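Local atomic coordinates of beta-agarase B (Zobellia galactanivorans, PDB entry 4ATF), a protein that cleaves the beta-1,4 linkages between galactose and 3,6-anhydro-galactose in agarose, at random and with retention of the anomeric configuration. Residues A[279-283]-A[284-288]; A[64-68]-A[69-73]. The protein carries 1 engineered substitution. All coordinates share one frame; numbering follows the deposited sequence.

Contact 1: A[279-283]-A[284-288]; sequences YTPTD and NELSN
Glu285 OE1 takes two hydrogen bonds, one from Thr282 N at 3.1 Å and one from a water at 2.7 Å that also donates to the carbonyl of Thr280. The amide comes in nearly straight, 165° at the hydrogen, on the anti lone pair of OE1. Its counterpart runs from Glu285 N to Thr282 OG1, 3.1 Å, and the two together make a capping box at the start of the short helix 283-286, with Thr282 as N-cap. The threonine can do this because its OG1 is held between its own backbone N and carbonyl carbon (chi1 61°), facing the first turn; there it also lies alongside Glu285 CG. On the glutamate, chi1 of -73° puts CG beside its backbone N, and the chain runs on extended, bringing OE1 to the Thr282 amide.

Glu151 grips the same corner from outside: its carboxylate bonds Thr282 OG1 and Asn284 ND2, while its backbone N reaches Glu285 OE2. Asp283 instead makes a salt bridge with Arg89.

Pro281, just before the cap, and Leu286, four residues after it, form a hydrophobic staple: the leucine CD2 branch rests on Pro281 CB at 3.5 Å, joining the residue before the N-cap to the first turn. Backbone bonds carry the turn forward, Leu286 N to Thr282 O at 2.9 Å and, more weakly, Ser287 N to Asp283 O. At the far side of the turn Ser287 OG folds back and donates to Asn284 O at 2.6 Å.

Contact 2: A[64-68]-A[69-73]; sequences AGPGL and TEWKR
Ala64 O accepts from Trp71 N at 2.8 Å, a bond bent little at the hydrogen (163°) and lying in the carbonyl plane on a lone pair. Glu70 CA brushes the same oxygen at 3.4 Å. The oxygen also sits 3.2 Å above the plane of the Trp71 ring, toward its rim, so one residue meets this oxygen twice, with its amide and with its indole face.

Gly65, with no side chain in the way, lays its CA over the six-membered ring of Trp71 in a CH-pi contact, 3.6 Å from the centroid and 18° off the normal. Thr69 CG2 comes to this same face, while Pro66 CD approaches CH2 obliquely at 4.1 Å.

The chain reverses through a type II' beta turn from Pro66 to Thr69, with Gly67 at its first corner on positive phi (55°), and then enters strand 69-71, which runs parallel to strand 96-103 of the beta-jelly-roll sandwich characteristic of family GH16. The turn is closed by Thr69 N, which donates to Pro66 O at 2.7 Å.

Other polar groups find their partners outside the two segments: Asp263 takes the Leu68 amide on OD1 and bonds Thr69 OG1 through its own N, and Trp71 NE1 bonds Thr261 O. Glu70 divides its carboxylate, OE1 to Lys90 and OE2 to Asn97. The Pro66 side chain lies against Glu262, which binds substrate, and comes within about 5 Å (nearest atoms) of the bound agaro-oligosaccharide. Lys72 NZ stands 3.7 Å from Glu70 OE2, a long salt bridge.

Reading from the N terminus, contact 2 comes first: it closes the tight turn at the end of the loop that leaves strand 55-56 and sends the chain into strand 69-71. Some two hundred residues later, after strand 255-262 and helix 265-268, contact 1 bends the loop 279-282 into helix 283-286, shortly before the long strand 293-306. Neither encloses or crosses the other, yet they meet in space, with Leu68 CD1 3.7 Å from Thr280 OG1. Asp263, already bonded in contact 2, also reaches the Thr280 hydroxyl through OD2. The turn beside the glycan is thereby tied to the loop leading into the outlying helix.

Contact 1: A[279-283]-A[284-288]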
loop_
_atom_site.group_PDB
_atom_site.type_symbol
_atom_site.label_atom_id
_atom_site.label_comp_id
_atom_site.label_asym_id
_atom_site.label_seq_id
_atom_site.Cartn_x
_atom_site.Cartn_y
_atom_site.Cartn_z
ATOM N N TYR A 279 3.772 15.281 11.683
ATOM C CA TYR A 279 4.444 15.080 10.344
ATOM C C TYR A 279 3.405 15.150 9.225
ATOM O O TYR A 279 2.761 14.137 8.871
ATOM C CB TYR A 279 5.132 13.720 10.269
ATOM C CG TYR A 279 6.138 13.459 11.388
ATOM C CD1 TYR A 279 7.394 14.109 11.381
ATOM C CD2 TYR A 279 5.872 12.523 12.415
ATOM C CE1 TYR A 279 8.348 13.870 12.374
ATOM C CE2 TYR A 279 6.836 12.261 13.432
ATOM C CZ TYR A 279 8.076 12.948 13.385
ATOM O OH TYR A 279 9.084 12.760 14.341
ATOM N N THR A 280 3.282 16.328 8.637
ATOM C CA THR A 280 2.309 16.509 7.553
ATOM C C THR A 280 2.819 17.722 6.702
ATOM O O THR A 280 3.499 18.604 7.249
ATOM C CB THR A 280 0.876 16.782 8.159
ATOM O OG1 THR A 280 -0.123 16.796 7.123
ATOM C CG2 THR A 280 0.873 18.119 8.986
ATOM N N PRO A 281 2.545 17.730 5.371
ATOM C CA PRO A 281 3.158 18.785 4.536
ATOM C C PRO A 281 2.682 20.188 4.919
ATOM O O PRO A 281 1.502 20.393 5.239
ATOM C CB PRO A 281 2.669 18.451 3.118
ATOM C CG PRO A 281 2.297 16.998 3.150
ATOM C CD PRO A 281 1.781 16.752 4.569
ATOM N N THR A 282 3.594 21.132 4.950
ATOM C CA THR A 282 3.216 22.552 5.078
ATOM C C THR A 282 2.895 23.069 3.654
ATOM O O THR A 282 3.187 22.370 2.658
ATOM C CB THR A 282 4.411 23.390 5.626
ATOM O OG1 THR A 282 5.488 23.270 4.696
ATOM C CG2 THR A 282 4.888 22.864 7.040
ATOM N N ASP A 283 2.331 24.282 3.556
ATOM C CA ASP A 283 2.058 24.902 2.254
ATOM C C ASP A 283 3.353 25.119 1.500
ATOM O O ASP A 283 3.390 24.850 0.319
ATOM C CB ASP A 283 1.237 26.197 2.386
ATOM C CG ASP A 283 -0.203 25.908 2.645
ATOM O OD1 ASP A 283 -0.702 24.789 2.343
ATOM O OD2 ASP A 283 -0.881 26.796 3.144
ATOM N N ASN A 284 4.412 25.529 2.193
ATOM C CA ASN A 284 5.728 25.654 1.564
ATOM C C ASN A 284 6.217 24.324 0.914
ATOM O O ASN A 284 6.734 24.306 -0.214
ATOM C CB ASN A 284 6.759 26.183 2.605
ATOM C CG ASN A 284 8.099 26.598 1.970
ATOM O OD1 ASN A 284 8.142 27.241 0.916
ATOM N ND2 ASN A 284 9.187 26.220 2.608
ATOM N N GLU A 285 6.051 23.202 1.632
ATOM C CA GLU A 285 6.471 21.901 1.132
ATOM C C GLU A 285 5.604 21.424 -0.026
ATOM O O GLU A 285 6.131 20.768 -0.951
ATOM C CB GLU A 285 6.452 20.840 2.248
ATOM C CG GLU A 285 7.678 21.058 3.292
ATOM C CD GLU A 285 7.558 20.129 4.465
ATOM O OE1 GLU A 285 6.405 19.915 4.956
ATOM O OE2 GLU A 285 8.590 19.613 4.924
ATOM N N LEU A 286 4.306 21.738 0.014
ATOM C CA LEU A 286 3.415 21.357 -1.099
ATOM C C LEU A 286 3.706 22.153 -2.400
ATOM O O LEU A 286 3.283 21.733 -3.474
ATOM C CB LEU A 286 1.924 21.549 -0.740
ATOM C CG LEU A 286 1.390 20.568 0.329
ATOM C CD1 LEU A 286 -0.117 20.951 0.758
ATOM C CD2 LEU A 286 1.478 19.117 -0.133
ATOM N N SER A 287 4.366 23.296 -2.295
ATOM C CA SER A 287 4.769 24.049 -3.468
ATOM C C SER A 287 5.760 23.248 -4.367
ATOM O O SER A 287 5.963 23.628 -5.552
ATOM C CB SER A 287 5.333 25.446 -3.092
ATOM O OG SER A 287 6.676 25.314 -2.660
ATOM N N ASN A 288 6.407 22.202 -3.841
ATOM C CA ASN A 288 7.294 21.382 -4.668
ATOM C C ASN A 288 6.450 20.185 -5.113
ATOM O O ASN A 288 6.187 19.292 -4.304
ATOM C CB ASN A 288 8.642 21.007 -3.981
ATOM C CG ASN A 288 9.618 20.269 -4.931
ATOM O OD1 ASN A 288 9.284 19.232 -5.485
ATOM N ND2 ASN A 288 10.820 20.823 -5.121
HETATM O O HOH W 1 6.390 18.462 7.177
#

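Contact 2: A[64-68]-A[69-73]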
loop_
_atom_site.group_PDB
_atom_site.type_symbol
_atom_site.label_atom_id
_atom_site.label_comp_id
_atom_site.label_asym_id
_atom_site.label_seq_id
_atom_site.Cartn_x
_atom_site.Cartn_y
_atom_site.Cartn_z
ATOM N N ALA A 64 -13.555 9.355 1.692
ATOM C CA ALA A 64 -12.532 10.201 1.077
ATOM C C ALA A 64 -11.133 10.072 1.709
ATOM O O ALA A 64 -10.170 10.771 1.297
ATOM C CB ALA A 64 -12.998 11.700 1.081
ATOM N N GLY A 65 -11.010 9.206 2.726
ATOM C CA GLY A 65 -9.717 8.930 3.270
ATOM C C GLY A 65 -9.489 9.433 4.698
ATOM O O GLY A 65 -10.314 10.124 5.291
ATOM N N PRO A 66 -8.366 9.032 5.276
ATOM C CA PRO A 66 -8.143 9.292 6.694
ATOM C C PRO A 66 -7.501 10.668 6.942
ATOM O O PRO A 66 -7.027 11.331 5.978
ATOM C CB PRO A 66 -7.123 8.190 7.067
ATOM C CG PRO A 66 -6.322 8.025 5.769
ATOM C CD PRO A 66 -7.394 8.098 4.699
ATOM N N GLY A 67 -7.377 11.066 8.208
ATOM C CA GLY A 67 -6.561 12.267 8.555
ATOM C C GLY A 67 -7.034 13.462 7.787
ATOM O O GLY A 67 -8.265 13.712 7.706
ATOM N N LEU A 68 -6.074 14.209 7.219
ATOM C CA LEU A 68 -6.393 15.360 6.348
ATOM C C LEU A 68 -6.640 14.926 4.893
ATOM O O LEU A 68 -6.840 15.778 4.022
ATOM C CB LEU A 68 -5.234 16.341 6.357
ATOM C CG LEU A 68 -4.947 17.044 7.687
ATOM C CD1 LEU A 68 -3.635 17.887 7.620
ATOM C CD2 LEU A 68 -6.172 17.861 8.055
ATOM N N THR A 69 -6.610 13.626 4.607
ATOM C CA THR A 69 -6.776 13.144 3.190
ATOM C C THR A 69 -8.169 13.476 2.608
ATOM O O THR A 69 -9.204 13.258 3.284
ATOM C CB THR A 69 -6.590 11.638 3.043
ATOM O OG1 THR A 69 -5.367 11.234 3.688
ATOM C CG2 THR A 69 -6.539 11.270 1.574
ATOM N N GLU A 70 -8.210 14.032 1.377
ATOM C CA GLU A 70 -9.518 14.066 0.677
ATOM C C GLU A 70 -9.245 13.573 -0.741
ATOM O O GLU A 70 -8.716 14.341 -1.578
ATOM C CB GLU A 70 -10.118 15.484 0.724
ATOM C CG GLU A 70 -11.430 15.520 -0.136
ATOM C CD GLU A 70 -12.106 16.905 -0.105
ATOM O OE1 GLU A 70 -12.828 17.177 0.892
ATOM O OE2 GLU A 70 -11.926 17.703 -1.077
ATOM N N TRP A 71 -9.468 12.278 -0.987
ATOM C CA TRP A 71 -9.123 11.734 -2.283
ATOM C C TRP A 71 -9.941 12.383 -3.394
ATOM O O TRP A 71 -11.121 12.695 -3.206
ATOM C CB TRP A 71 -9.337 10.226 -2.347
ATOM C CG TRP A 71 -8.266 9.468 -1.525
ATOM C CD1 TRP A 71 -6.886 9.670 -1.522
ATOM C CD2 TRP A 71 -8.508 8.383 -0.649
ATOM N NE1 TRP A 71 -6.265 8.763 -0.684
ATOM C CE2 TRP A 71 -7.246 7.975 -0.109
ATOM C CE3 TRP A 71 -9.676 7.702 -0.241
ATOM C CZ2 TRP A 71 -7.128 6.884 0.813
ATOM C CZ3 TRP A 71 -9.539 6.617 0.679
ATOM C CH2 TRP A 71 -8.285 6.246 1.193
ATOM N N LYS A 72 -9.336 12.485 -4.583
ATOM C CA LYS A 72 -9.983 13.062 -5.800
ATOM C C LYS A 72 -9.631 12.235 -7.021
ATOM O O LYS A 72 -8.464 11.783 -7.184
ATOM C CB LYS A 72 -9.479 14.514 -5.989
ATOM C CG LYS A 72 -10.058 15.512 -4.962
ATOM C CD LYS A 72 -11.609 15.766 -5.216
ATOM C CE LYS A 72 -12.098 16.799 -4.235
ATOM N NZ LYS A 72 -13.557 17.100 -4.345
ATOM N N ARG A 73 -10.616 12.023 -7.898
ATOM C CA ARG A 73 -10.394 11.309 -9.173
ATOM C C ARG A 73 -9.314 12.004 -9.999
ATOM O O ARG A 73 -8.511 11.345 -10.603
ATOM C CB ARG A 73 -11.687 11.192 -10.008
ATOM C CG ARG A 73 -12.662 10.206 -9.358
ATOM C CD ARG A 73 -13.959 10.115 -10.119
ATOM N NE ARG A 73 -14.949 9.266 -9.418
ATOM C CZ ARG A 73 -14.934 7.947 -9.382
ATOM N NH1 ARG A 73 -13.971 7.262 -9.998
ATOM N NH2 ARG A 73 -15.907 7.298 -8.710
#